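Local coordinates for protein regulator of nonsense transcripts 2 (Homo sapiens, PDB 4CEK) that acts as a factor of nonsense-mediated mRNA decay, here as its second MIF4G domain, a helical module of the kind that probably serves as a scaffold for other proteins, at residues Ala149-Leu154 against Met183-Glu188; Leu175-His180 against Phe226-Lys231. All blocks are in the same frame, centred on the assembly; numbering follows the deposited sequence.

Contact 1. Residues Ala149-Leu154 against Met183-Glu188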
loop_
_atom_site.group_PDB
_atom_site.type_symbol
_atom_site.label_atom_id
_atom_site.label_comp_id
_atom_site.label_asym_id
_atom_site.label_seq_id
_atom_site.Cartn_x
_atom_site.Cartn_y
_atom_site.Cartn_z
ATOM N N ALA A 149 4.341 -20.178 -9.106
ATOM C CA ALA A 149 2.881 -20.173 -9.171
ATOM C C ALA A 149 2.227 -19.663 -7.878
ATOM O O ALA A 149 1.154 -19.050 -7.900
ATOM C CB ALA A 149 2.359 -21.566 -9.490
ATOM N N ASN A 150 2.863 -19.974 -6.759
ATOM C CA ASN A 150 2.349 -19.619 -5.449
ATOM C C ASN A 150 2.650 -18.163 -5.090
ATOM O O ASN A 150 1.889 -17.543 -4.355
ATOM C CB ASN A 150 2.904 -20.568 -4.360
ATOM C CG ASN A 150 2.157 -21.905 -4.300
ATOM O OD1 ASN A 150 1.178 -22.121 -5.025
ATOM N ND2 ASN A 150 2.596 -22.799 -3.399
ATOM N N ARG A 151 3.763 -17.634 -5.591
ATOM C CA ARG A 151 4.092 -16.247 -5.362
ATOM C C ARG A 151 3.080 -15.366 -6.131
ATOM O O ARG A 151 2.718 -14.280 -5.667
ATOM C CB ARG A 151 5.549 -15.955 -5.730
ATOM C CG ARG A 151 6.522 -16.658 -4.806
ATOM C CD ARG A 151 7.950 -16.108 -4.869
ATOM N NE ARG A 151 8.549 -16.324 -6.191
ATOM C CZ ARG A 151 8.937 -17.510 -6.685
ATOM N NH1 ARG A 151 8.812 -18.644 -5.980
ATOM N NH2 ARG A 151 9.439 -17.567 -7.913
ATOM N N LYS A 152 2.604 -15.847 -7.274
ATOM C CA LYS A 152 1.654 -15.095 -8.071
ATOM C C LYS A 152 0.299 -15.085 -7.392
ATOM O O LYS A 152 -0.433 -14.101 -7.457
ATOM C CB LYS A 152 1.478 -15.695 -9.472
ATOM C CG LYS A 152 2.412 -15.156 -10.538
ATOM C CD LYS A 152 1.995 -15.659 -11.933
ATOM C CE LYS A 152 2.435 -17.107 -12.202
ATOM N NZ LYS A 152 1.403 -17.911 -12.922
ATOM N N LYS A 153 -0.070 -16.208 -6.805
ATOM C CA LYS A 153 -1.312 -16.279 -6.058
ATOM C C LYS A 153 -1.245 -15.393 -4.817
ATOM O O LYS A 153 -2.226 -14.760 -4.492
ATOM C CB LYS A 153 -1.647 -17.723 -5.688
ATOM C CG LYS A 153 -2.603 -18.400 -6.664
ATOM C CD LYS A 153 -2.616 -19.930 -6.542
ATOM C CE LYS A 153 -4.030 -20.494 -6.319
ATOM N NZ LYS A 153 -5.018 -20.302 -7.435
ATOM N N LEU A 154 -0.112 -15.355 -4.126
ATOM C CA LEU A 154 0.027 -14.506 -2.945
ATOM C C LEU A 154 -0.205 -13.044 -3.341
ATOM O O LEU A 154 -1.106 -12.401 -2.836
ATOM C CB LEU A 154 1.413 -14.628 -2.318
ATOM C CG LEU A 154 1.672 -13.713 -1.117
ATOM C CD1 LEU A 154 0.536 -13.773 -0.096
ATOM C CD2 LEU A 154 3.041 -13.935 -0.477
ATOM N N MET A 183 12.645 -13.201 -1.881
ATOM C CA MET A 183 11.793 -13.370 -3.071
ATOM C C MET A 183 11.244 -11.969 -3.423
ATOM O O MET A 183 10.058 -11.652 -3.265
ATOM C CB MET A 183 10.648 -14.346 -2.829
ATOM C CG MET A 183 9.744 -14.001 -1.665
ATOM S SD MET A 183 8.397 -15.174 -1.491
ATOM C CE MET A 183 9.387 -16.474 -0.708
ATOM N N SER A 184 12.136 -11.112 -3.869
ATOM C CA SER A 184 11.778 -9.748 -4.202
ATOM C C SER A 184 10.525 -9.617 -5.111
ATOM O O SER A 184 9.790 -8.655 -4.946
ATOM C CB SER A 184 12.997 -9.046 -4.834
ATOM O OG SER A 184 13.249 -9.528 -6.133
ATOM N N ASP A 185 10.300 -10.575 -6.042
ATOM C CA ASP A 185 9.201 -10.498 -7.066
ATOM C C ASP A 185 7.770 -10.329 -6.525
ATOM O O ASP A 185 6.849 -9.940 -7.235
ATOM C CB ASP A 185 9.231 -11.719 -7.960
ATOM C CG ASP A 185 9.165 -13.002 -7.171
ATOM O OD1 ASP A 185 9.832 -13.061 -6.102
ATOM O OD2 ASP A 185 8.455 -13.940 -7.621
ATOM N N VAL A 186 7.570 -10.656 -5.269
ATOM C CA VAL A 186 6.310 -10.367 -4.654
ATOM C C VAL A 186 6.132 -8.845 -4.567
ATOM O O VAL A 186 5.090 -8.318 -4.993
ATOM C CB VAL A 186 6.246 -10.992 -3.273
ATOM C CG1 VAL A 186 4.998 -10.490 -2.558
ATOM C CG2 VAL A 186 6.286 -12.525 -3.433
ATOM N N ALA A 187 7.159 -8.155 -4.076
ATOM C CA ALA A 187 7.145 -6.681 -3.989
ATOM C C ALA A 187 6.963 -6.075 -5.386
ATOM O O ALA A 187 6.081 -5.232 -5.601
ATOM C CB ALA A 187 8.422 -6.167 -3.347
ATOM N N GLU A 188 7.740 -6.573 -6.344
ATOM C CA GLU A 188 7.769 -6.003 -7.670
ATOM C C GLU A 188 6.392 -6.063 -8.296
ATOM O O GLU A 188 5.969 -5.117 -8.920
ATOM C CB GLU A 188 8.698 -6.773 -8.614
ATOM C CG GLU A 188 10.023 -7.299 -8.069
ATOM C CD GLU A 188 11.048 -6.220 -7.911
ATOM O OE1 GLU A 188 10.684 -5.047 -8.181
ATOM O OE2 GLU A 188 12.196 -6.560 -7.516
#
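Arg151 and Asp185 form a salt bridge between two helices of the all-helical MIF4G domain. Arg151 lies on helix 148-159 and Asp185 near the N-terminal end of helix 185-203. Arg151 NE donates to Asp185 OD2 over 2.8 Å. The bond is nearly straight, with an angle of 164° at the hydrogen. OD2 takes it on its syn lone pair, the side of OD1, and sits close to the guanidinium plane. The carboxylate is not coplanar with the guanidinium; the two planes stand 61° apart. One hydrogen bond, through NE, makes the bridge. Asp185 reaches it with CG placed between its backbone N and carbonyl carbon (chi1 55°). The other end of the guanidinium is also held: NH1 bonds to Asn146 OD1, in the loop before helix 148-159. Bonds at both NE and NH1 probably limit rotation of the guanidinium.

The apolar part of the contact is looser. Arg151 CB faces Val186 CG2 at 4.2 Å. Leu154, one turn after Arg151, meets the other branch of the same valine, CD2 to CG1, at 4.5 Å. Leu154 and Met183 also pack on Phe141 of helix 131-144, which links this pair of helices to the one before them.

The sulfur contact involves the aliphatic part of the arginine. Met183 precedes helix 185-203, and its side chain runs obliquely to that of Arg151. Its CB lies 3.8 Å from Arg151 CD, and its SD approaches the same CD to 3.5 Å.

Contact 2. Residues Leu175-His180 against Phe226-Lys231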
loop_
_atom_site.group_PDB
_atom_site.type_symbol
_atom_site.label_atom_id
_atom_site.label_comp_id
_atom_site.label_asym_id
_atom_site.label_seq_id
_atom_site.Cartn_x
_atom_site.Cartn_y
_atom_site.Cartn_z
ATOM N N LEU A 175 4.350 -8.155 5.579
ATOM C CA LEU A 175 4.556 -9.430 4.890
ATOM C C LEU A 175 5.449 -9.222 3.671
ATOM O O LEU A 175 6.528 -9.803 3.585
ATOM C CB LEU A 175 3.206 -10.027 4.442
ATOM C CG LEU A 175 3.218 -11.477 3.920
ATOM C CD1 LEU A 175 3.857 -12.432 4.938
ATOM C CD2 LEU A 175 1.795 -11.892 3.620
ATOM N N VAL A 176 5.014 -8.323 2.769
ATOM C CA VAL A 176 5.710 -8.081 1.524
ATOM C C VAL A 176 7.150 -7.668 1.790
ATOM O O VAL A 176 8.062 -8.189 1.171
ATOM C CB VAL A 176 4.987 -7.036 0.666
ATOM C CG1 VAL A 176 5.895 -6.569 -0.465
ATOM C CG2 VAL A 176 3.667 -7.606 0.136
ATOM N N ALA A 177 7.363 -6.762 2.736
ATOM C CA ALA A 177 8.711 -6.261 2.988
ATOM C C ALA A 177 9.575 -7.316 3.676
ATOM O O ALA A 177 10.808 -7.297 3.582
ATOM C CB ALA A 177 8.652 -5.003 3.824
ATOM N N THR A 178 8.930 -8.207 4.405
ATOM C CA THR A 178 9.642 -9.269 5.118
ATOM C C THR A 178 10.099 -10.382 4.137
ATOM O O THR A 178 11.167 -10.947 4.284
ATOM C CB THR A 178 8.762 -9.862 6.234
ATOM O OG1 THR A 178 8.442 -8.835 7.189
ATOM C CG2 THR A 178 9.489 -10.975 6.932
ATOM N N LEU A 179 9.276 -10.660 3.136
ATOM C CA LEU A 179 9.605 -11.586 2.084
ATOM C C LEU A 179 10.641 -11.057 1.084
ATOM O O LEU A 179 11.380 -11.831 0.487
ATOM C CB LEU A 179 8.318 -11.990 1.348
ATOM C CG LEU A 179 7.350 -12.804 2.218
ATOM C CD1 LEU A 179 6.072 -13.154 1.460
ATOM C CD2 LEU A 179 8.056 -14.060 2.698
ATOM N N HIS A 180 10.715 -9.748 0.917
ATOM C CA HIS A 180 11.445 -9.151 -0.211
ATOM C C HIS A 180 12.898 -9.543 -0.335
ATOM O O HIS A 180 13.391 -9.757 -1.448
ATOM C CB HIS A 180 11.320 -7.629 -0.140
ATOM C CG HIS A 180 12.132 -6.894 -1.168
ATOM N ND1 HIS A 180 11.806 -6.879 -2.475
ATOM C CD2 HIS A 180 13.285 -6.130 -1.039
ATOM C CE1 HIS A 180 12.691 -6.129 -3.146
ATOM N NE2 HIS A 180 13.600 -5.672 -2.268
ATOM N N PHE A 226 7.503 1.095 4.419
ATOM C CA PHE A 226 8.388 -0.070 4.417
ATOM C C PHE A 226 9.520 -0.017 3.351
ATOM O O PHE A 226 10.295 -0.975 3.222
ATOM C CB PHE A 226 7.546 -1.344 4.239
ATOM C CG PHE A 226 6.952 -1.849 5.525
ATOM C CD1 PHE A 226 7.759 -2.396 6.484
ATOM C CD2 PHE A 226 5.606 -1.768 5.755
ATOM C CE1 PHE A 226 7.235 -2.851 7.669
ATOM C CE2 PHE A 226 5.062 -2.217 6.915
ATOM C CZ PHE A 226 5.875 -2.768 7.879
ATOM N N LYS A 227 9.592 1.087 2.601
ATOM C CA LYS A 227 10.554 1.276 1.515
ATOM C C LYS A 227 10.370 0.272 0.382
ATOM O O LYS A 227 11.332 -0.010 -0.307
ATOM C CB LYS A 227 12.007 1.199 2.023
ATOM C CG LYS A 227 12.291 2.036 3.261
ATOM C CD LYS A 227 13.735 1.868 3.724
ATOM C CE LYS A 227 13.949 2.470 5.119
ATOM N NZ LYS A 227 15.122 1.899 5.855
ATOM N N MET A 228 9.169 -0.287 0.206
ATOM C CA MET A 228 8.866 -1.074 -0.992
ATOM C C MET A 228 8.539 -0.161 -2.169
ATOM O O MET A 228 8.840 -0.495 -3.277
ATOM C CB MET A 228 7.741 -2.049 -0.743
ATOM C CG MET A 228 8.089 -3.119 0.293
ATOM S SD MET A 228 9.508 -4.209 -0.133
ATOM C CE MET A 228 10.903 -3.432 0.686
ATOM N N PHE A 229 7.919 0.994 -1.924
ATOM C CA PHE A 229 7.940 2.128 -2.861
ATOM C C PHE A 229 9.011 3.045 -2.348
ATOM O O PHE A 229 9.186 3.143 -1.141
ATOM C CB PHE A 229 6.634 2.882 -2.877
ATOM C CG PHE A 229 5.587 2.228 -3.699
ATOM C CD1 PHE A 229 5.473 2.502 -5.051
ATOM C CD2 PHE A 229 4.715 1.318 -3.138
ATOM C CE1 PHE A 229 4.493 1.894 -5.815
ATOM C CE2 PHE A 229 3.739 0.695 -3.908
ATOM C CZ PHE A 229 3.624 0.997 -5.239
ATOM N N THR A 230 9.776 3.657 -3.248
ATOM C CA THR A 230 10.816 4.584 -2.852
ATOM C C THR A 230 10.112 5.911 -2.645
ATOM O O THR A 230 8.962 6.088 -3.105
ATOM C CB THR A 230 11.892 4.780 -3.959
ATOM O OG1 THR A 230 11.232 5.211 -5.138
ATOM C CG2 THR A 230 12.734 3.491 -4.248
ATOM N N LYS A 231 10.812 6.843 -1.988
ATOM C CA LYS A 231 10.298 8.199 -1.709
ATOM C C LYS A 231 9.978 8.891 -2.997
ATOM O O LYS A 231 8.928 9.541 -3.139
ATOM C CB LYS A 231 11.324 9.001 -0.920
ATOM C CG LYS A 231 11.443 8.486 0.509
ATOM C CD LYS A 231 12.720 8.913 1.229
ATOM C CE LYS A 231 12.755 8.289 2.613
ATOM N NZ LYS A 231 13.338 6.909 2.550
#
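Met228 inserts its thioether against Ala177 and His180, joining the C-terminal end of helix 169-179 to the turn between helices 210-225 and 231-243. In this turn of the MIF4G domain Lys227 has positive phi and forms a Schellman motif that closes helix 210-225. Thr230 is the N-cap of the next helix, its OG1 bonded to Asp233 N. No hydrogen bond crosses between residues 175-180 and 226-231; the contact is packing.

The apolar contacts centre on Ala177. Its CB is 3.8 Å from Phe226 CD1 and equally near Phe226 CB, and approaches the ring obliquely. That ring also meets Tyr18, from the N-terminal helix 13-19. On the Met228 side, Ala177 CB lies 4.0 Å from CG. Val176 adds its CG1 branch at 4.2 Å from the same Met228 CG. The two side chains slide past each other in opposite directions.

The sulfur contacts depend on the shape of the methionine. A bend at chi2 (-61°) carries SD nearer helix 169-179, and a further bend at chi3 sets the direction of the methyl CE. SD lies 3.8 Å from Ala177 CA. It also stands over one face of the His180 ring, 4.3 Å from its centroid and 27° off the normal. With the thioether cut back to an alanine here, a gap is likely to open beside Ala177, and the His180 imidazole would probably lose its sulfur partner. Beside that ring, Met228 CE lies 4.0 Å from His180 CD2.

In the fold
The two contacts lie side by side in one helical domain, with centres about 13 Å apart. Their segments alternate along the chain: helices 148-159, 169-179 and 185-203 are followed by the turn at 226-231. Each contact joins parts that have one helix between them in the chain, helix 169-179 in contact 1 and helix 185-203 in contact 2. Ala187 is the main junction. Its CB lies 3.6 Å from His180 ND1 and 3.9 Å from Met228 SD, and its CA is 3.7 Å from Val176 CG1. Helix 185-203 thus packs against both segments of contact 2. A second junction joins Leu154 CD2 to Leu179 CD1 at 3.7 Å.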